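Local coordinates for Cap5O (Staphylococcus aureus, PDB 3OJO), which probably oxidises UDP-N-acetyl-mannosamine with NAD as cofactor, as a UDP-sugar dehydrogenase involved in capsular polysaccharide biosynthesis, at residues B[26-31]-B[63-68]; B[316-321]-B[342-347]. All blocks are in the same frame, centred on the assembly; numbering follows the deposited sequence.

Contact 1. Residues B[26-31]-B[63-68]; sequences TSIMFA and QEVYEE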
ATOM      1  N   THR B  26     -10.550   0.373 -30.963  1.00 38.05           N
ATOM      2  CA  THR B  26     -11.967   0.446 -30.578  1.00 37.86           C
ATOM      3  C   THR B  26     -12.844   0.711 -31.816  1.00 42.14           C
ATOM      4  O   THR B  26     -13.854   0.033 -31.976  1.00 40.84           O
ATOM      5  CB  THR B  26     -12.157   1.476 -29.447  1.00 38.18           C
ATOM      6  OG1 THR B  26     -11.386   1.064 -28.310  1.00 45.59           O
ATOM      7  CG2 THR B  26     -13.614   1.692 -29.063  1.00 22.34           C
ATOM      8  N   SER B  27     -12.480   1.692 -32.668  1.00 39.23           N
ATOM      9  CA  SER B  27     -13.204   1.984 -33.912  1.00 39.20           C
ATOM     10  C   SER B  27     -13.193   0.736 -34.795  1.00 41.81           C
ATOM     11  O   SER B  27     -14.233   0.343 -35.313  1.00 40.14           O
ATOM     12  CB  SER B  27     -12.516   3.111 -34.674  1.00 44.13           C
ATOM     13  OG  SER B  27     -12.320   4.234 -33.841  1.00 60.71           O
ATOM     14  N   ILE B  28     -12.009   0.104 -34.929  1.00 38.97           N
ATOM     15  CA  ILE B  28     -11.810  -1.101 -35.729  1.00 39.65           C
ATOM     16  C   ILE B  28     -12.720  -2.240 -35.224  1.00 47.91           C
ATOM     17  O   ILE B  28     -13.365  -2.902 -36.031  1.00 48.57           O
ATOM     18  CB  ILE B  28     -10.281  -1.458 -35.832  1.00 41.22           C
ATOM     19  CG1 ILE B  28      -9.574  -0.501 -36.811  1.00 40.38           C
ATOM     20  CG2 ILE B  28     -10.031  -2.934 -36.227  1.00 39.90           C
ATOM     21  CD1 ILE B  28      -8.009  -0.513 -36.740  1.00 50.19           C
ATOM     22  N   MET B  29     -12.811  -2.404 -33.898  1.00 46.65           N
ATOM     23  CA  MET B  29     -13.606  -3.411 -33.216  1.00 47.47           C
ATOM     24  C   MET B  29     -15.127  -3.315 -33.457  1.00 54.50           C
ATOM     25  O   MET B  29     -15.753  -4.327 -33.781  1.00 54.81           O
ATOM     26  CB  MET B  29     -13.273  -3.424 -31.726  1.00 49.64           C
ATOM     27  CG  MET B  29     -13.752  -4.672 -31.023  1.00 53.92           C
ATOM     28  SD  MET B  29     -13.318  -6.241 -31.838  1.00 58.12           S
ATOM     29  CE  MET B  29     -11.899  -6.640 -31.022  1.00 54.73           C
ATOM     30  N   PHE B  30     -15.721  -2.118 -33.303  1.00 51.13           N
ATOM     31  CA  PHE B  30     -17.151  -1.926 -33.531  1.00 51.45           C
ATOM     32  C   PHE B  30     -17.515  -2.114 -35.010  1.00 58.06           C
ATOM     33  O   PHE B  30     -18.557  -2.707 -35.305  1.00 58.19           O
ATOM     34  CB  PHE B  30     -17.597  -0.545 -33.054  1.00 52.80           C
ATOM     35  CG  PHE B  30     -17.769  -0.398 -31.560  1.00 54.04           C
ATOM     36  CD1 PHE B  30     -18.937  -0.828 -30.929  1.00 57.32           C
ATOM     37  CD2 PHE B  30     -16.815   0.264 -30.796  1.00 54.78           C
ATOM     38  CE1 PHE B  30     -19.129  -0.618 -29.556  1.00 58.10           C
ATOM     39  CE2 PHE B  30     -17.011   0.477 -29.431  1.00 57.05           C
ATOM     40  CZ  PHE B  30     -18.162   0.030 -28.819  1.00 55.85           C
ATOM     41  N   ALA B  31     -16.639  -1.625 -35.930  1.00 54.83           N
ATOM     42  CA  ALA B  31     -16.795  -1.731 -37.381  1.00 54.20           C
ATOM     43  C   ALA B  31     -16.708  -3.188 -37.846  1.00 58.43           C
ATOM     44  O   ALA B  31     -17.398  -3.566 -38.794  1.00 59.51           O
ATOM     45  CB  ALA B  31     -15.754  -0.882 -38.085  1.00 54.82           C
ATOM     46  N   GLN B  63      -3.220  -4.170 -38.651  1.00 41.98           N
ATOM     47  CA  GLN B  63      -3.199  -3.737 -40.060  1.00 41.94           C
ATOM     48  C   GLN B  63      -4.121  -4.604 -40.927  1.00 48.28           C
ATOM     49  O   GLN B  63      -4.869  -4.067 -41.747  1.00 48.86           O
ATOM     50  CB  GLN B  63      -1.758  -3.778 -40.603  1.00 43.10           C
ATOM     51  CG  GLN B  63      -1.594  -3.338 -42.056  1.00 52.44           C
ATOM     52  CD  GLN B  63      -1.991  -1.906 -42.307  1.00 67.05           C
ATOM     53  OE1 GLN B  63      -2.995  -1.642 -42.965  1.00 58.64           O
ATOM     54  NE2 GLN B  63      -1.207  -0.958 -41.796  1.00 57.67           N
ATOM     55  N   GLU B  64      -4.095  -5.943 -40.696  1.00 45.21           N
ATOM     56  CA  GLU B  64      -4.902  -6.962 -41.364  1.00 45.08           C
ATOM     57  C   GLU B  64      -6.385  -6.750 -41.091  1.00 47.78           C
ATOM     58  O   GLU B  64      -7.190  -6.835 -42.011  1.00 48.71           O
ATOM     59  CB  GLU B  64      -4.491  -8.323 -40.798  1.00 47.31           C
ATOM     60  CG  GLU B  64      -4.769  -9.536 -41.667  1.00 58.91           C
ATOM     61  CD  GLU B  64      -4.007 -10.776 -41.233  1.00 79.19           C
ATOM     62  OE1 GLU B  64      -2.995 -10.641 -40.502  1.00 65.68           O
ATOM     63  OE2 GLU B  64      -4.438 -11.888 -41.611  1.00 78.81           O
ATOM     64  N   VAL B  65      -6.744  -6.474 -39.824  1.00 42.95           N
ATOM     65  CA  VAL B  65      -8.126  -6.242 -39.380  1.00 41.59           C
ATOM     66  C   VAL B  65      -8.615  -4.928 -39.957  1.00 46.00           C
ATOM     67  O   VAL B  65      -9.736  -4.871 -40.477  1.00 46.84           O
ATOM     68  CB  VAL B  65      -8.275  -6.290 -37.835  1.00 44.31           C
ATOM     69  CG1 VAL B  65      -9.743  -6.372 -37.436  1.00 44.17           C
ATOM     70  CG2 VAL B  65      -7.502  -7.461 -37.239  1.00 43.49           C
ATOM     71  N   TYR B  66      -7.751  -3.878 -39.899  1.00 40.65           N
ATOM     72  CA  TYR B  66      -8.039  -2.554 -40.447  1.00 39.44           C
ATOM     73  C   TYR B  66      -8.323  -2.618 -41.952  1.00 45.37           C
ATOM     74  O   TYR B  66      -9.238  -1.944 -42.418  1.00 45.63           O
ATOM     75  CB  TYR B  66      -6.867  -1.593 -40.179  1.00 38.85           C
ATOM     76  CG  TYR B  66      -7.099  -0.199 -40.728  1.00 36.62           C
ATOM     77  CD1 TYR B  66      -8.178   0.569 -40.299  1.00 37.74           C
ATOM     78  CD2 TYR B  66      -6.278   0.325 -41.716  1.00 36.24           C
ATOM     79  CE1 TYR B  66      -8.420   1.828 -40.826  1.00 36.61           C
ATOM     80  CE2 TYR B  66      -6.512   1.590 -42.253  1.00 36.38           C
ATOM     81  CZ  TYR B  66      -7.584   2.337 -41.802  1.00 39.18           C
ATOM     82  OH  TYR B  66      -7.812   3.591 -42.298  1.00 37.15           O
ATOM     83  N   GLU B  67      -7.538  -3.421 -42.702  1.00 43.72           N
ATOM     84  CA  GLU B  67      -7.700  -3.626 -44.147  1.00 44.71           C
ATOM     85  C   GLU B  67      -9.071  -4.203 -44.493  1.00 53.88           C
ATOM     86  O   GLU B  67      -9.686  -3.720 -45.438  1.00 55.31           O
ATOM     87  CB  GLU B  67      -6.582  -4.504 -44.717  1.00 45.67           C
ATOM     88  CG  GLU B  67      -5.297  -3.742 -45.004  1.00 49.93           C
ATOM     89  CD  GLU B  67      -4.048  -4.555 -45.279  1.00 70.31           C
ATOM     90  OE1 GLU B  67      -4.103  -5.804 -45.221  1.00 77.71           O
ATOM     91  OE2 GLU B  67      -3.002  -3.928 -45.558  1.00 68.98           O
ATOM     92  N   GLU B  68      -9.574  -5.177 -43.702  1.00 52.90           N
ATOM     93  CA  GLU B  68     -10.905  -5.783 -43.885  1.00 54.02           C
ATOM     94  C   GLU B  68     -12.021  -4.760 -43.666  1.00 59.24           C
ATOM     95  O   GLU B  68     -12.934  -4.640 -44.477  1.00 60.44           O
ATOM     96  CB  GLU B  68     -11.125  -6.950 -42.895  1.00 55.81           C
ATOM     97  CG  GLU B  68     -10.181  -8.133 -43.044  1.00 71.89           C
ATOM     98  CD  GLU B  68     -10.555  -9.311 -42.162  1.00113.44           C
ATOM     99  OE1 GLU B  68     -10.267  -9.265 -40.943  1.00111.50           O
ATOM    100  OE2 GLU B  68     -11.152 -10.276 -42.693  1.00119.56           O
TER
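Segments 26-31 and 63-68, each part of a longer helix, have their nearest CA atoms at Ile28 and Tyr66, with Ile28 CA 6.2 Å from Tyr66 CA. Ile28 carries the whole contact on its side of the interface, and its two branches go to different partners. With CG1 beside the backbone N (chi1 -75°), CG2 is left anti to that N and meets Val65 CG1 at 3.7 Å, methyl against methyl. The other branch runs CG1 to CD1 and ends beside the CB end of the tyrosine ring: Ile28 CD1 is 3.7 Å from Tyr66 CD1 and 3.8 Å from Tyr66 CB. The methyl thus reaches the ring obliquely, and the isoleucine and tyrosine side chains cross at about a right angle. No hydrogen bond links the two segments; the pairs that touch are apolar. Tyr66 OH is hydrogen-bonded to Leu50 O, which holds the far end of the buried ring. Leu75 of strand 75-78 touches both Ile28 and Tyr66, while Leu170 of helix 169-175 packs on Val65. This is helix-on-helix packing in the NAD-binding Rossmann domain, where helix 23-32 follows the glycine-rich turn, a GxGxxG-type pattern, and helix 62-71 leads to strand 75-78, outermost in the sheet of this chain.

Contact 2. Residues B[316-321]-B[342-347]; sequences NKVTVF and ELLNQE
A beta-alpha-beta unit, strand 317-321, helix 336-346 and strand 351-355, provides this contact, in which the helix packs against the first strand of the unit within the parallel sheet of the UDP-binding domain. Val318 and Val320, two residues apart, point toward the helix and both meet one side chain, Leu344. The backbones stand well apart, Val318 CA lying 8.5 Å from Leu344 CA, and the leucine spans the gap. Its CG lies beside the backbone N and CD1 continues the chain outward (chi2 -173°), an extended shape that brings a single methyl to both valines. No hydrogen bond crosses between the segments; the interface is buried and apolar. Leu379 of the adjoining strand 377-380 touches Val318 and Leu344, and Val352 of strand 351-355 also touches Leu344, so the leucine sits over three strands. Thr306 of helix 286-312 packs on both Val318 and Leu344 as well. The side chains of Val318 and Leu344 cross at about a right angle, and Val318 CG1, set between its backbone N and carbonyl carbon, touches Leu344 CD1 at 3.7 Å. The second valine makes the looser approach, with Val320 CG2 4.1 Å from that same Leu344 CD1.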
ATOM      1  N   ASN B 316      34.269   8.890 -17.639  1.00 71.87           N
ATOM      2  CA  ASN B 316      33.101   9.764 -17.531  1.00 70.36           C
ATOM      3  C   ASN B 316      31.865   9.124 -18.189  1.00 70.04           C
ATOM      4  O   ASN B 316      30.741   9.547 -17.918  1.00 68.01           O
ATOM      5  CB  ASN B 316      33.399  11.108 -18.217  1.00 69.00           C
ATOM      6  CG  ASN B 316      34.093  12.123 -17.348  1.00 90.86           C
ATOM      7  OD1 ASN B 316      34.527  11.846 -16.217  1.00 87.93           O
ATOM      8  ND2 ASN B 316      34.185  13.345 -17.847  1.00 80.56           N
ATOM      9  N   LYS B 317      32.092   8.123 -19.070  1.00 64.43           N
ATOM     10  CA  LYS B 317      31.061   7.454 -19.845  1.00 63.15           C
ATOM     11  C   LYS B 317      30.131   6.507 -19.095  1.00 66.14           C
ATOM     12  O   LYS B 317      30.567   5.481 -18.557  1.00 65.46           O
ATOM     13  CB  LYS B 317      31.616   6.823 -21.131  1.00 64.82           C
ATOM     14  CG  LYS B 317      30.580   6.789 -22.250  1.00 74.20           C
ATOM     15  CD  LYS B 317      30.916   5.779 -23.323  1.00 85.16           C
ATOM     16  CE  LYS B 317      29.780   5.642 -24.302  1.00 95.47           C
ATOM     17  NZ  LYS B 317      30.065   4.617 -25.332  1.00106.57           N
ATOM     18  N   VAL B 318      28.828   6.867 -19.092  1.00 62.05           N
ATOM     19  CA  VAL B 318      27.730   6.088 -18.523  1.00 61.80           C
ATOM     20  C   VAL B 318      26.766   5.767 -19.655  1.00 64.11           C
ATOM     21  O   VAL B 318      26.288   6.685 -20.332  1.00 64.23           O
ATOM     22  CB  VAL B 318      27.009   6.725 -17.291  1.00 65.95           C
ATOM     23  CG1 VAL B 318      26.383   8.069 -17.627  1.00 66.12           C
ATOM     24  CG2 VAL B 318      25.955   5.775 -16.715  1.00 65.42           C
ATOM     25  N   THR B 319      26.502   4.466 -19.872  1.00 57.82           N
ATOM     26  CA  THR B 319      25.559   4.023 -20.891  1.00 55.86           C
ATOM     27  C   THR B 319      24.216   3.694 -20.245  1.00 55.39           C
ATOM     28  O   THR B 319      24.101   2.739 -19.479  1.00 54.13           O
ATOM     29  CB  THR B 319      26.114   2.861 -21.728  1.00 64.93           C
ATOM     30  OG1 THR B 319      27.391   3.224 -22.240  1.00 71.85           O
ATOM     31  CG2 THR B 319      25.195   2.488 -22.878  1.00 58.27           C
ATOM     32  N   VAL B 320      23.206   4.490 -20.563  1.00 50.57           N
ATOM     33  CA  VAL B 320      21.843   4.284 -20.080  1.00 49.41           C
ATOM     34  C   VAL B 320      21.200   3.174 -20.941  1.00 53.04           C
ATOM     35  O   VAL B 320      21.302   3.200 -22.171  1.00 51.72           O
ATOM     36  CB  VAL B 320      21.050   5.625 -20.082  1.00 51.79           C
ATOM     37  CG1 VAL B 320      19.540   5.403 -20.082  1.00 51.26           C
ATOM     38  CG2 VAL B 320      21.473   6.512 -18.916  1.00 51.03           C
ATOM     39  N   PHE B 321      20.590   2.186 -20.275  1.00 50.06           N
ATOM     40  CA  PHE B 321      19.890   1.057 -20.890  1.00 49.56           C
ATOM     41  C   PHE B 321      18.386   1.204 -20.593  1.00 51.26           C
ATOM     42  O   PHE B 321      17.926   0.902 -19.496  1.00 49.84           O
ATOM     43  CB  PHE B 321      20.448  -0.272 -20.352  1.00 51.58           C
ATOM     44  CG  PHE B 321      21.571  -0.900 -21.140  1.00 53.62           C
ATOM     45  CD1 PHE B 321      21.746  -2.277 -21.146  1.00 56.75           C
ATOM     46  CD2 PHE B 321      22.471  -0.116 -21.852  1.00 57.47           C
ATOM     47  CE1 PHE B 321      22.796  -2.864 -21.857  1.00 58.11           C
ATOM     48  CE2 PHE B 321      23.518  -0.706 -22.577  1.00 60.82           C
ATOM     49  CZ  PHE B 321      23.673  -2.076 -22.569  1.00 58.46           C
ATOM     50  N   GLU B 342      18.606  12.782 -19.273  1.00 43.77           N
ATOM     51  CA  GLU B 342      18.611  14.221 -19.448  1.00 44.86           C
ATOM     52  C   GLU B 342      19.412  14.924 -18.315  1.00 51.16           C
ATOM     53  O   GLU B 342      20.118  15.894 -18.592  1.00 51.53           O
ATOM     54  CB  GLU B 342      17.138  14.672 -19.503  1.00 46.22           C
ATOM     55  CG  GLU B 342      16.854  16.161 -19.563  1.00 55.30           C
ATOM     56  CD  GLU B 342      15.392  16.548 -19.384  1.00 84.44           C
ATOM     57  OE1 GLU B 342      14.548  15.651 -19.136  1.00 84.04           O
ATOM     58  OE2 GLU B 342      15.091  17.761 -19.504  1.00 78.67           O
ATOM     59  N   LEU B 343      19.286  14.441 -17.053  1.00 47.77           N
ATOM     60  CA  LEU B 343      19.992  14.960 -15.871  1.00 46.64           C
ATOM     61  C   LEU B 343      21.454  14.607 -15.980  1.00 50.91           C
ATOM     62  O   LEU B 343      22.312  15.433 -15.660  1.00 51.55           O
ATOM     63  CB  LEU B 343      19.436  14.362 -14.551  1.00 45.80           C
ATOM     64  CG  LEU B 343      18.153  14.968 -13.978  1.00 47.54           C
ATOM     65  CD1 LEU B 343      17.585  14.075 -12.889  1.00 46.84           C
ATOM     66  CD2 LEU B 343      18.376  16.385 -13.475  1.00 44.86           C
ATOM     67  N   LEU B 344      21.731  13.382 -16.418  1.00 47.35           N
ATOM     68  CA  LEU B 344      23.089  12.908 -16.616  1.00 48.17           C
ATOM     69  C   LEU B 344      23.749  13.683 -17.772  1.00 56.40           C
ATOM     70  O   LEU B 344      24.928  14.042 -17.676  1.00 55.90           O
ATOM     71  CB  LEU B 344      23.112  11.390 -16.878  1.00 47.51           C
ATOM     72  CG  LEU B 344      22.930  10.445 -15.697  1.00 50.94           C
ATOM     73  CD1 LEU B 344      23.160   9.029 -16.132  1.00 52.73           C
ATOM     74  CD2 LEU B 344      23.858  10.783 -14.534  1.00 50.23           C
ATOM     75  N   ASN B 345      22.982  13.951 -18.856  1.00 56.46           N
ATOM     76  CA  ASN B 345      23.445  14.709 -20.019  1.00 57.84           C
ATOM     77  C   ASN B 345      23.796  16.138 -19.599  1.00 63.35           C
ATOM     78  O   ASN B 345      24.867  16.623 -19.968  1.00 63.72           O
ATOM     79  CB  ASN B 345      22.398  14.715 -21.138  1.00 61.97           C
ATOM     80  CG  ASN B 345      22.949  15.124 -22.482  1.00 93.72           C
ATOM     81  OD1 ASN B 345      23.262  16.293 -22.730  1.00 90.47           O
ATOM     82  ND2 ASN B 345      23.085  14.162 -23.376  1.00 88.73           N
ATOM     83  N   GLN B 346      22.913  16.788 -18.806  1.00 60.60           N
ATOM     84  CA  GLN B 346      23.111  18.134 -18.274  1.00 61.09           C
ATOM     85  C   GLN B 346      24.366  18.186 -17.391  1.00 68.37           C
ATOM     86  O   GLN B 346      25.170  19.115 -17.515  1.00 69.05           O
ATOM     87  CB  GLN B 346      21.875  18.573 -17.480  1.00 62.20           C
ATOM     88  CG  GLN B 346      22.058  19.911 -16.797  1.00 79.23           C
ATOM     89  CD  GLN B 346      20.838  20.787 -16.830  1.00106.11           C
ATOM     90  OE1 GLN B 346      19.744  20.388 -16.422  1.00105.58           O
ATOM     91  NE2 GLN B 346      21.033  22.018 -17.275  1.00 98.17           N
ATOM     92  N   GLU B 347      24.565  17.133 -16.564  1.00 66.40           N
ATOM     93  CA  GLU B 347      25.676  16.993 -15.633  1.00 66.40           C
ATOM     94  C   GLU B 347      27.057  16.985 -16.294  1.00 71.12           C
ATOM     95  O   GLU B 347      27.355  16.097 -17.101  1.00 70.70           O
ATOM     96  CB  GLU B 347      25.490  15.750 -14.738  1.00 67.81           C
ATOM     97  CG  GLU B 347      26.188  15.844 -13.390  1.00 79.17           C
ATOM     98  CD  GLU B 347      25.546  16.787 -12.387  1.00103.13           C
ATOM     99  OE1 GLU B 347      26.153  17.842 -12.086  1.00 87.53           O
ATOM    100  OE2 GLU B 347      24.438  16.467 -11.898  1.00100.84           O
TER

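From the N terminus, contact 1 closes first: the chain leaves helix 23-32, passes through strand 36-40 and helix 44-51, and returns on helix 62-71, a loop of 31 residues between the segments. Contact 2 opens much later and closes a shorter loop, with 20 residues between segments 316-321 and 342-347, the last six already in helix 336-346. The two are in series, neither nested nor crossed. Contact 1 joins two helices of the NAD-binding domain, whereas contact 2 fastens a helix to the sheet of the UDP-binding domain. Their centres are 42 Å apart on opposite sides of the chain's centre, and their nearest atoms are about 29 Å apart. Helix 208-238 lies between them in sequence.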